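Local coordinates for Rho GTPase-activating protein 26 (PDB 1F7C) that stimulates GTP hydrolysis by the small GTPases RhoA and Cdc42 through its RhoGAP domain, the part described here, at residues Q69-I74 / A90-K95; A124-N129 / I195-F200; Q150-L155 / K214-V219. One frame throughout, in Å; residues are numbered along the deposited sequence.

Contact 1 of 3, residues Q69-I74 / A90-K95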
loop_
_atom_site.group_PDB
_atom_site.type_symbol
_atom_site.label_atom_id
_atom_site.label_comp_id
_atom_site.label_asym_id
_atom_site.label_seq_id
_atom_site.Cartn_x
_atom_site.Cartn_y
_atom_site.Cartn_z
ATOM N N GLN A 69 17.857 -0.940 5.255
ATOM C CA GLN A 69 17.896 -0.947 6.717
ATOM C C GLN A 69 18.528 0.324 7.272
ATOM O O GLN A 69 18.101 0.840 8.307
ATOM C CB GLN A 69 18.684 -2.158 7.225
ATOM C CG GLN A 69 18.079 -3.508 6.880
ATOM C CD GLN A 69 16.650 -3.638 7.359
ATOM O OE1 GLN A 69 16.294 -3.139 8.428
ATOM N NE2 GLN A 69 15.822 -4.319 6.575
ATOM N N LYS A 70 19.546 0.821 6.579
ATOM C CA LYS A 70 20.240 2.024 7.017
ATOM C C LYS A 70 19.363 3.265 6.910
ATOM O O LYS A 70 19.434 4.153 7.759
ATOM C CB LYS A 70 21.526 2.220 6.210
ATOM C CG LYS A 70 22.375 3.375 6.714
ATOM C CD LYS A 70 23.691 3.487 5.964
ATOM C CE LYS A 70 24.498 4.682 6.459
ATOM N NZ LYS A 70 25.783 4.825 5.720
ATOM N N LEU A 71 18.543 3.334 5.865
ATOM C CA LEU A 71 17.652 4.476 5.691
ATOM C C LEU A 71 16.566 4.384 6.755
ATOM O O LEU A 71 16.191 5.387 7.367
ATOM C CB LEU A 71 17.024 4.468 4.290
ATOM C CG LEU A 71 15.892 5.471 4.017
ATOM C CD1 LEU A 71 16.351 6.884 4.327
ATOM C CD2 LEU A 71 15.450 5.362 2.569
ATOM N N LEU A 72 16.075 3.169 6.976
ATOM C CA LEU A 72 15.042 2.934 7.977
ATOM C C LEU A 72 15.487 3.426 9.349
ATOM O O LEU A 72 14.788 4.210 9.994
ATOM C CB LEU A 72 14.694 1.445 8.044
ATOM C CG LEU A 72 13.752 0.960 6.943
ATOM C CD1 LEU A 72 13.537 -0.538 7.045
ATOM C CD2 LEU A 72 12.428 1.692 7.080
ATOM N N SER A 73 16.659 2.973 9.786
ATOM C CA SER A 73 17.195 3.366 11.087
ATOM C C SER A 73 17.256 4.883 11.237
ATOM O O SER A 73 17.115 5.410 12.339
ATOM C CB SER A 73 18.589 2.769 11.287
ATOM O OG SER A 73 19.504 3.284 10.336
ATOM N N ILE A 74 17.464 5.588 10.131
ATOM C CA ILE A 74 17.526 7.042 10.179
ATOM C C ILE A 74 16.124 7.641 10.215
ATOM O O ILE A 74 15.915 8.729 10.758
ATOM C CB ILE A 74 18.271 7.614 8.957
ATOM C CG1 ILE A 74 19.702 7.082 8.930
ATOM C CG2 ILE A 74 18.271 9.139 9.010
ATOM C CD1 ILE A 74 20.528 7.608 7.773
ATOM N N ALA A 90 18.987 13.241 -1.722
ATOM C CA ALA A 90 19.145 12.723 -3.073
ATOM C C ALA A 90 20.147 11.579 -3.122
ATOM O O ALA A 90 20.195 10.826 -4.090
ATOM C CB ALA A 90 19.581 13.839 -4.010
ATOM N N GLU A 91 20.949 11.450 -2.071
ATOM C CA GLU A 91 21.955 10.395 -1.997
ATOM C C GLU A 91 21.298 9.020 -1.967
ATOM O O GLU A 91 21.942 8.003 -2.238
ATOM C CB GLU A 91 22.816 10.575 -0.745
ATOM C CG GLU A 91 23.690 11.822 -0.779
ATOM C CD GLU A 91 24.296 12.156 0.573
ATOM O OE1 GLU A 91 24.898 11.252 1.198
ATOM O OE2 GLU A 91 24.172 13.325 1.004
ATOM N N TRP A 92 20.011 8.998 -1.639
ATOM C CA TRP A 92 19.254 7.751 -1.554
ATOM C C TRP A 92 18.582 7.335 -2.863
ATOM O O TRP A 92 17.832 8.101 -3.462
ATOM C CB TRP A 92 18.204 7.866 -0.447
ATOM C CG TRP A 92 18.790 7.962 0.931
ATOM C CD1 TRP A 92 18.760 9.046 1.766
ATOM C CD2 TRP A 92 19.509 6.935 1.632
ATOM N NE1 TRP A 92 19.413 8.755 2.943
ATOM C CE2 TRP A 92 19.882 7.466 2.888
ATOM C CE3 TRP A 92 19.874 5.616 1.320
ATOM C CZ2 TRP A 92 20.603 6.723 3.832
ATOM C CZ3 TRP A 92 20.590 4.879 2.258
ATOM C CH2 TRP A 92 20.945 5.434 3.497
ATOM N N GLU A 93 18.860 6.110 -3.295
ATOM C CA GLU A 93 18.285 5.572 -4.523
ATOM C C GLU A 93 16.787 5.332 -4.357
ATOM O O GLU A 93 16.319 5.022 -3.259
ATOM C CB GLU A 93 18.982 4.262 -4.881
ATOM C CG GLU A 93 20.478 4.413 -5.078
ATOM C CD GLU A 93 21.186 3.080 -5.231
ATOM O OE1 GLU A 93 20.922 2.367 -6.228
ATOM O OE2 GLU A 93 22.005 2.743 -4.343
ATOM N N ILE A 94 16.042 5.477 -5.450
ATOM C CA ILE A 94 14.597 5.272 -5.442
ATOM C C ILE A 94 14.261 3.828 -5.033
ATOM O O ILE A 94 13.357 3.602 -4.228
ATOM C CB ILE A 94 13.977 5.581 -6.845
ATOM C CG1 ILE A 94 14.006 7.093 -7.124
ATOM C CG2 ILE A 94 12.548 5.061 -6.914
ATOM C CD1 ILE A 94 13.135 7.922 -6.199
ATOM N N LYS A 95 14.983 2.860 -5.595
ATOM C CA LYS A 95 14.776 1.448 -5.279
ATOM C C LYS A 95 14.920 1.239 -3.762
ATOM O O LYS A 95 14.263 0.390 -3.169
ATOM C CB LYS A 95 15.810 0.594 -6.027
ATOM C CG LYS A 95 17.261 0.954 -5.683
ATOM C CD LYS A 95 18.268 0.478 -6.736
ATOM C CE LYS A 95 18.255 -1.032 -6.929
ATOM N NZ LYS A 95 19.305 -1.496 -7.891
#

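Contact 2 of 3, residues A124-N129 / I195-F200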
loop_
_atom_site.group_PDB
_atom_site.type_symbol
_atom_site.label_atom_id
_atom_site.label_comp_id
_atom_site.label_asym_id
_atom_site.label_seq_id
_atom_site.Cartn_x
_atom_site.Cartn_y
_atom_site.Cartn_z
ATOM N N ALA A 124 -15.670 -9.989 -0.050
ATOM C CA ALA A 124 -16.244 -8.903 -0.834
ATOM C C ALA A 124 -15.671 -8.866 -2.249
ATOM O O ALA A 124 -16.392 -8.618 -3.209
ATOM C CB ALA A 124 -16.006 -7.569 -0.133
ATOM N N ALA A 125 -14.372 -9.121 -2.372
ATOM C CA ALA A 125 -13.707 -9.113 -3.673
ATOM C C ALA A 125 -14.202 -10.242 -4.574
ATOM O O ALA A 125 -13.951 -10.236 -5.780
ATOM C CB ALA A 125 -12.195 -9.220 -3.484
ATOM N N LYS A 126 -14.900 -11.208 -3.984
ATOM C CA LYS A 126 -15.426 -12.351 -4.723
ATOM C C LYS A 126 -16.802 -12.123 -5.347
ATOM O O LYS A 126 -17.204 -12.857 -6.249
ATOM C CB LYS A 126 -15.506 -13.574 -3.812
ATOM C CG LYS A 126 -14.198 -14.282 -3.553
ATOM C CD LYS A 126 -14.451 -15.391 -2.562
ATOM C CE LYS A 126 -13.286 -16.343 -2.440
ATOM N NZ LYS A 126 -13.656 -17.450 -1.519
ATOM N N LEU A 127 -17.531 -11.124 -4.861
ATOM C CA LEU A 127 -18.855 -10.831 -5.391
ATOM C C LEU A 127 -18.850 -10.827 -6.915
ATOM O O LEU A 127 -17.926 -10.308 -7.545
ATOM C CB LEU A 127 -19.345 -9.491 -4.846
ATOM C CG LEU A 127 -19.874 -9.580 -3.411
ATOM C CD1 LEU A 127 -19.919 -8.213 -2.754
ATOM C CD2 LEU A 127 -21.253 -10.205 -3.451
ATOM N N GLU A 128 -19.884 -11.428 -7.499
ATOM C CA GLU A 128 -20.013 -11.531 -8.949
ATOM C C GLU A 128 -20.321 -10.195 -9.609
ATOM O O GLU A 128 -20.044 -10.002 -10.793
ATOM C CB GLU A 128 -21.098 -12.548 -9.303
ATOM N N ASN A 129 -20.893 -9.273 -8.845
ATOM C CA ASN A 129 -21.233 -7.956 -9.371
ATOM C C ASN A 129 -20.084 -6.966 -9.158
ATOM O O ASN A 129 -19.661 -6.726 -8.026
ATOM C CB ASN A 129 -22.495 -7.438 -8.683
ATOM C CG ASN A 129 -22.946 -6.101 -9.219
ATOM O OD1 ASN A 129 -23.884 -5.503 -8.701
ATOM N ND2 ASN A 129 -22.282 -5.624 -10.265
ATOM N N ILE A 195 -5.313 -21.216 0.042
ATOM C CA ILE A 195 -4.311 -20.854 -0.947
ATOM C C ILE A 195 -5.004 -20.336 -2.206
ATOM O O ILE A 195 -4.426 -19.569 -2.975
ATOM C CB ILE A 195 -3.417 -22.070 -1.316
ATOM C CG1 ILE A 195 -2.305 -21.638 -2.280
ATOM C CG2 ILE A 195 -4.252 -23.159 -1.966
ATOM C CD1 ILE A 195 -1.355 -20.588 -1.713
ATOM N N MET A 196 -6.252 -20.742 -2.403
ATOM C CA MET A 196 -7.003 -20.324 -3.576
ATOM C C MET A 196 -7.608 -18.931 -3.459
ATOM O O MET A 196 -8.188 -18.424 -4.413
ATOM C CB MET A 196 -8.080 -21.363 -3.885
ATOM C CG MET A 196 -7.478 -22.725 -4.227
ATOM S SD MET A 196 -8.680 -23.989 -4.628
ATOM C CE MET A 196 -9.032 -24.661 -2.992
ATOM N N ASP A 197 -7.467 -18.312 -2.292
ATOM C CA ASP A 197 -7.985 -16.963 -2.074
ATOM C C ASP A 197 -6.863 -15.922 -2.081
ATOM O O ASP A 197 -7.120 -14.735 -1.918
ATOM C CB ASP A 197 -8.749 -16.867 -0.744
ATOM C CG ASP A 197 -10.110 -17.548 -0.788
ATOM O OD1 ASP A 197 -10.701 -17.667 -1.886
ATOM O OD2 ASP A 197 -10.600 -17.947 0.288
ATOM N N ILE A 198 -5.623 -16.368 -2.264
ATOM C CA ILE A 198 -4.486 -15.454 -2.295
ATOM C C ILE A 198 -4.643 -14.481 -3.448
ATOM O O ILE A 198 -4.348 -13.291 -3.325
ATOM C CB ILE A 198 -3.148 -16.219 -2.464
ATOM C CG1 ILE A 198 -2.882 -17.083 -1.227
ATOM C CG2 ILE A 198 -2.001 -15.242 -2.690
ATOM C CD1 ILE A 198 -2.776 -16.300 0.066
ATOM N N LYS A 199 -5.118 -14.986 -4.576
ATOM C CA LYS A 199 -5.307 -14.140 -5.737
ATOM C C LYS A 199 -6.257 -12.980 -5.447
ATOM O O LYS A 199 -6.043 -11.872 -5.932
ATOM C CB LYS A 199 -5.826 -14.958 -6.921
ATOM C CG LYS A 199 -7.148 -15.656 -6.671
ATOM C CD LYS A 199 -7.645 -16.341 -7.930
ATOM C CE LYS A 199 -6.638 -17.367 -8.432
ATOM N NZ LYS A 199 -6.465 -18.484 -7.464
ATOM N N PHE A 200 -7.303 -13.228 -4.661
ATOM C CA PHE A 200 -8.256 -12.168 -4.339
ATOM C C PHE A 200 -7.671 -11.104 -3.422
ATOM O O PHE A 200 -8.212 -10.011 -3.321
ATOM C CB PHE A 200 -9.519 -12.739 -3.712
ATOM C CG PHE A 200 -10.263 -13.669 -4.611
ATOM C CD1 PHE A 200 -9.878 -14.999 -4.725
ATOM C CD2 PHE A 200 -11.335 -13.212 -5.370
ATOM C CE1 PHE A 200 -10.551 -15.867 -5.588
ATOM C CE2 PHE A 200 -12.014 -14.068 -6.233
ATOM C CZ PHE A 200 -11.621 -15.402 -6.344
#

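Contact 3 of 3, residues Q150-L155 / K214-V219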
loop_
_atom_site.group_PDB
_atom_site.type_symbol
_atom_site.label_atom_id
_atom_site.label_comp_id
_atom_site.label_asym_id
_atom_site.label_seq_id
_atom_site.Cartn_x
_atom_site.Cartn_y
_atom_site.Cartn_z
ATOM N N GLN A 150 -6.379 5.946 7.561
ATOM C CA GLN A 150 -5.562 7.070 7.146
ATOM C C GLN A 150 -4.322 6.675 6.368
ATOM O O GLN A 150 -4.055 7.240 5.314
ATOM C CB GLN A 150 -5.147 7.900 8.352
ATOM C CG GLN A 150 -5.971 9.153 8.557
ATOM C CD GLN A 150 -5.439 10.005 9.699
ATOM O OE1 GLN A 150 -4.226 10.236 9.805
ATOM N NE2 GLN A 150 -6.341 10.486 10.554
ATOM N N MET A 151 -3.553 5.724 6.889
ATOM C CA MET A 151 -2.353 5.300 6.196
ATOM C C MET A 151 -2.721 4.638 4.878
ATOM O O MET A 151 -2.063 4.845 3.865
ATOM C CB MET A 151 -1.548 4.327 7.041
ATOM C CG MET A 151 -0.195 4.073 6.453
ATOM S SD MET A 151 0.916 3.352 7.639
ATOM C CE MET A 151 1.194 4.758 8.698
ATOM N N LEU A 152 -3.781 3.843 4.907
ATOM C CA LEU A 152 -4.257 3.157 3.728
ATOM C C LEU A 152 -4.667 4.199 2.665
ATOM O O LEU A 152 -4.508 3.986 1.461
ATOM C CB LEU A 152 -5.456 2.288 4.116
ATOM C CG LEU A 152 -5.934 1.250 3.111
ATOM C CD1 LEU A 152 -4.823 0.221 2.849
ATOM C CD2 LEU A 152 -7.182 0.579 3.663
ATOM N N HIS A 153 -5.192 5.327 3.128
ATOM C CA HIS A 153 -5.625 6.396 2.236
ATOM C C HIS A 153 -4.434 7.029 1.506
ATOM O O HIS A 153 -4.475 7.213 0.290
ATOM C CB HIS A 153 -6.381 7.469 3.024
ATOM C CG HIS A 153 -7.022 8.508 2.162
ATOM N ND1 HIS A 153 -7.655 9.619 2.677
ATOM C CD2 HIS A 153 -7.146 8.594 0.815
ATOM C CE1 HIS A 153 -8.143 10.342 1.685
ATOM N NE2 HIS A 153 -7.849 9.743 0.545
ATOM N N LEU A 154 -3.386 7.364 2.255
ATOM C CA LEU A 154 -2.186 7.957 1.682
ATOM C C LEU A 154 -1.571 7.017 0.667
ATOM O O LEU A 154 -1.141 7.445 -0.395
ATOM C CB LEU A 154 -1.137 8.237 2.758
ATOM C CG LEU A 154 -1.421 9.291 3.821
ATOM C CD1 LEU A 154 -0.310 9.262 4.875
ATOM C CD2 LEU A 154 -1.506 10.653 3.179
ATOM N N LEU A 155 -1.512 5.735 1.007
ATOM C CA LEU A 155 -0.939 4.739 0.123
ATOM C C LEU A 155 -1.689 4.542 -1.183
ATOM O O LEU A 155 -1.067 4.506 -2.235
ATOM C CB LEU A 155 -0.825 3.397 0.837
ATOM C CG LEU A 155 0.519 3.121 1.507
ATOM C CD1 LEU A 155 0.420 1.838 2.340
ATOM C CD2 LEU A 155 1.601 3.007 0.439
ATOM N N LYS A 214 -13.674 7.800 -4.309
ATOM C CA LYS A 214 -14.982 7.484 -3.759
ATOM C C LYS A 214 -14.892 6.795 -2.399
ATOM O O LYS A 214 -15.546 7.206 -1.442
ATOM C CB LYS A 214 -15.753 6.597 -4.739
ATOM C CG LYS A 214 -17.055 6.036 -4.191
ATOM C CD LYS A 214 -17.658 5.029 -5.163
ATOM C CE LYS A 214 -18.914 4.360 -4.600
ATOM N NZ LYS A 214 -20.033 5.320 -4.364
ATOM N N ILE A 215 -14.064 5.759 -2.315
ATOM C CA ILE A 215 -13.918 5.006 -1.082
ATOM C C ILE A 215 -13.408 5.791 0.118
ATOM O O ILE A 215 -13.965 5.665 1.212
ATOM C CB ILE A 215 -13.017 3.772 -1.300
ATOM C CG1 ILE A 215 -13.800 2.704 -2.070
ATOM C CG2 ILE A 215 -12.510 3.240 0.041
ATOM C CD1 ILE A 215 -12.936 1.593 -2.605
ATOM N N PHE A 216 -12.363 6.596 -0.069
ATOM C CA PHE A 216 -11.814 7.348 1.056
ATOM C C PHE A 216 -12.356 8.754 1.295
ATOM O O PHE A 216 -12.283 9.257 2.415
ATOM C CB PHE A 216 -10.289 7.433 0.960
ATOM C CG PHE A 216 -9.600 6.104 1.036
ATOM C CD1 PHE A 216 -9.278 5.405 -0.124
ATOM C CD2 PHE A 216 -9.297 5.534 2.275
ATOM C CE1 PHE A 216 -8.668 4.158 -0.058
ATOM C CE2 PHE A 216 -8.686 4.283 2.355
ATOM C CZ PHE A 216 -8.373 3.596 1.187
ATOM N N ASN A 217 -12.899 9.400 0.270
ATOM C CA ASN A 217 -13.389 10.760 0.472
ATOM C C ASN A 217 -14.880 10.909 0.727
ATOM O O ASN A 217 -15.353 12.013 0.974
ATOM C CB ASN A 217 -12.966 11.650 -0.695
ATOM C CG ASN A 217 -11.459 11.744 -0.827
ATOM O OD1 ASN A 217 -10.745 11.808 0.175
ATOM N ND2 ASN A 217 -10.968 11.768 -2.063
ATOM N N THR A 218 -15.616 9.803 0.687
ATOM C CA THR A 218 -17.055 9.837 0.938
ATOM C C THR A 218 -17.445 8.715 1.903
ATOM O O THR A 218 -16.745 7.708 2.012
ATOM C CB THR A 218 -17.863 9.657 -0.368
ATOM O OG1 THR A 218 -18.022 8.260 -0.640
ATOM C CG2 THR A 218 -17.147 10.320 -1.548
ATOM N N VAL A 219 -18.561 8.899 2.603
ATOM C CA VAL A 219 -19.072 7.909 3.548
ATOM C C VAL A 219 -19.941 6.906 2.798
ATOM O O VAL A 219 -20.672 7.272 1.885
ATOM C CB VAL A 219 -19.908 8.581 4.653
ATOM C CG1 VAL A 219 -20.675 7.532 5.451
ATOM C CG2 VAL A 219 -18.992 9.386 5.570
HETATM O O HOH W 1 -8.090 10.044 -2.498
#

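Contact 1 of 3, residues Q69-I74 / A90-K95
The indole of Trp92 lies against helix residues Lys70, Leu71 and Ile74. Over one face sits the methyl CD1 of Leu71. It makes a CH-pi contact 3.9 Å from the centroid of the five-membered ring of Trp92, only 13° off the ring normal. Farther along the indole, Leu71 CB comes near CZ3 and CH2 of Trp92. The edge of the six-membered ring is met by two more side chains. Ile74 CD1 lies 4.0 Å from Trp92 CZ2, and Lys70 CG lies 4.1 Å from Trp92 CH2. CG of Lys70 is anti to the backbone N (chi1 -174°) and the rest of the chain is extended, so the lysine crosses the Trp92 side chain at about a right angle and carries its ammonium past the ring. No hydrogen bond joins the two segments; carbon-to-ring contacts carry it. Leu71 is buried, while Lys70 and Ile74 are exposed at its margin. Trp92 belongs to the loop that leads into helix 94-106. Glu93, the N-cap residue of that helix, forms a salt bridge with Arg67 of helix 65-76. Leu71 also touches Thr96 and Ile97, and Trp92 touches Ile97. Within the helical RhoGAP domain the contact thus joins helix 65-76 to the start of helix 94-106.

Contact 2 of 3, residues A124-N129 / I195-F200
Lys126 and Asp197 form the one salt bridge of this contact, with Lys126 NZ 3.0 Å from Asp197 OD1. The second carboxylate oxygen, OD2 of Asp197, is farther from that nitrogen, at 3.6 Å. The lysine chain is extended beyond CG, and it meets the aspartate side chain at about a right angle. Ring contacts come next. On its way to Asp197, the lysine passes over one face of Phe200. Lys126 CG makes a CH-pi contact 3.8 Å from the centroid of the Phe200 ring, offset toward the rim on the CD2 and CE2 side. Lys126 NZ is 5.6 Å from the same centroid, so any cation-pi attraction is weak at most. At the ring edge, in plane, lie the backbone oxygens of Ala125, Met196 and Asp197. Apolar contact is slight: Ala125 CB and Phe200 CB are 4.4 Å apart. An alanine in place of Phe200 would probably open a gap beneath the lysine methylenes and leave the ammonium arm freer to swing away from Asp197. The contact joins the C-terminal part of helix 115-125 to the turn that starts helix 198-210 in this all-helical domain. Asp197 and Phe200 both also touch Ile122 of helix 115-125. Ala124 and Leu127 also pack on helix 130-141, and Ala125 O accepts a weak hydrogen bond from Arg133 of that helix.

Contact 3 of 3, residues Q150-L155 / K214-V219
A water molecule bridges His153 and Asn217. It lies 3.1 Å from His153 NE2, at the imidazole edge and in its plane. It also accepts a weak hydrogen bond from Asn217 ND2 at 3.4 Å. Asn217 OD1 comes 3.3 Å from His153 CE1, and the amide plane is turned 63° from the ring. The main packing is between His153 and Phe216. Their rings are almost parallel, 5° apart, but slid so far that they barely overlap, with centroids 4.8 Å apart. Each ring instead covers an aliphatic carbon of its partner. Phe216 CB sits over the centre of the imidazole, 3.4 Å from the centroid of the His153 ring. His153 CA lies over the phenyl face, 3.9 Å from the centroid of the Phe216 ring. With chi1 near -172°, CG of His153 stands anti to the backbone N, which lays the imidazole alongside the Phe216 side chain. In this helical RhoGAP fold the pair joins helix 146-164 to the short helix 212-217 near the C-terminal end of the modelled chain. Phe216 is further enclosed by Leu152 CG at the ring edge, 3.9 Å from Phe216 CZ, and by Ile215 CG2 on the face opposite His153. Val141 of helix 130-141 also touches Phe216. Past the helix end, Thr218 OG1 donates a 2.8 Å hydrogen bond to Lys214 O, and Thr218 O accepts one from His138.

Overall arrangement
All three contacts lie in one RhoGAP domain, which is built of helices without strands. Contact 1 closes along the chain before the others open. Contacts 2 and 3 alternate their segments, so the C-terminal helices 198-210 and 212-217 return to earlier helices 115-125 and 146-164. Contacts 1 and 2 sit on opposite sides of the chain's centre, with centres 36 Å apart. The centre of contact 3 is about 27 Å from that of contact 1 and 21 Å from that of contact 2. None touches another. All lie away from Arg60, the predicted arginine finger, so they join helices of the domain rather than form that site.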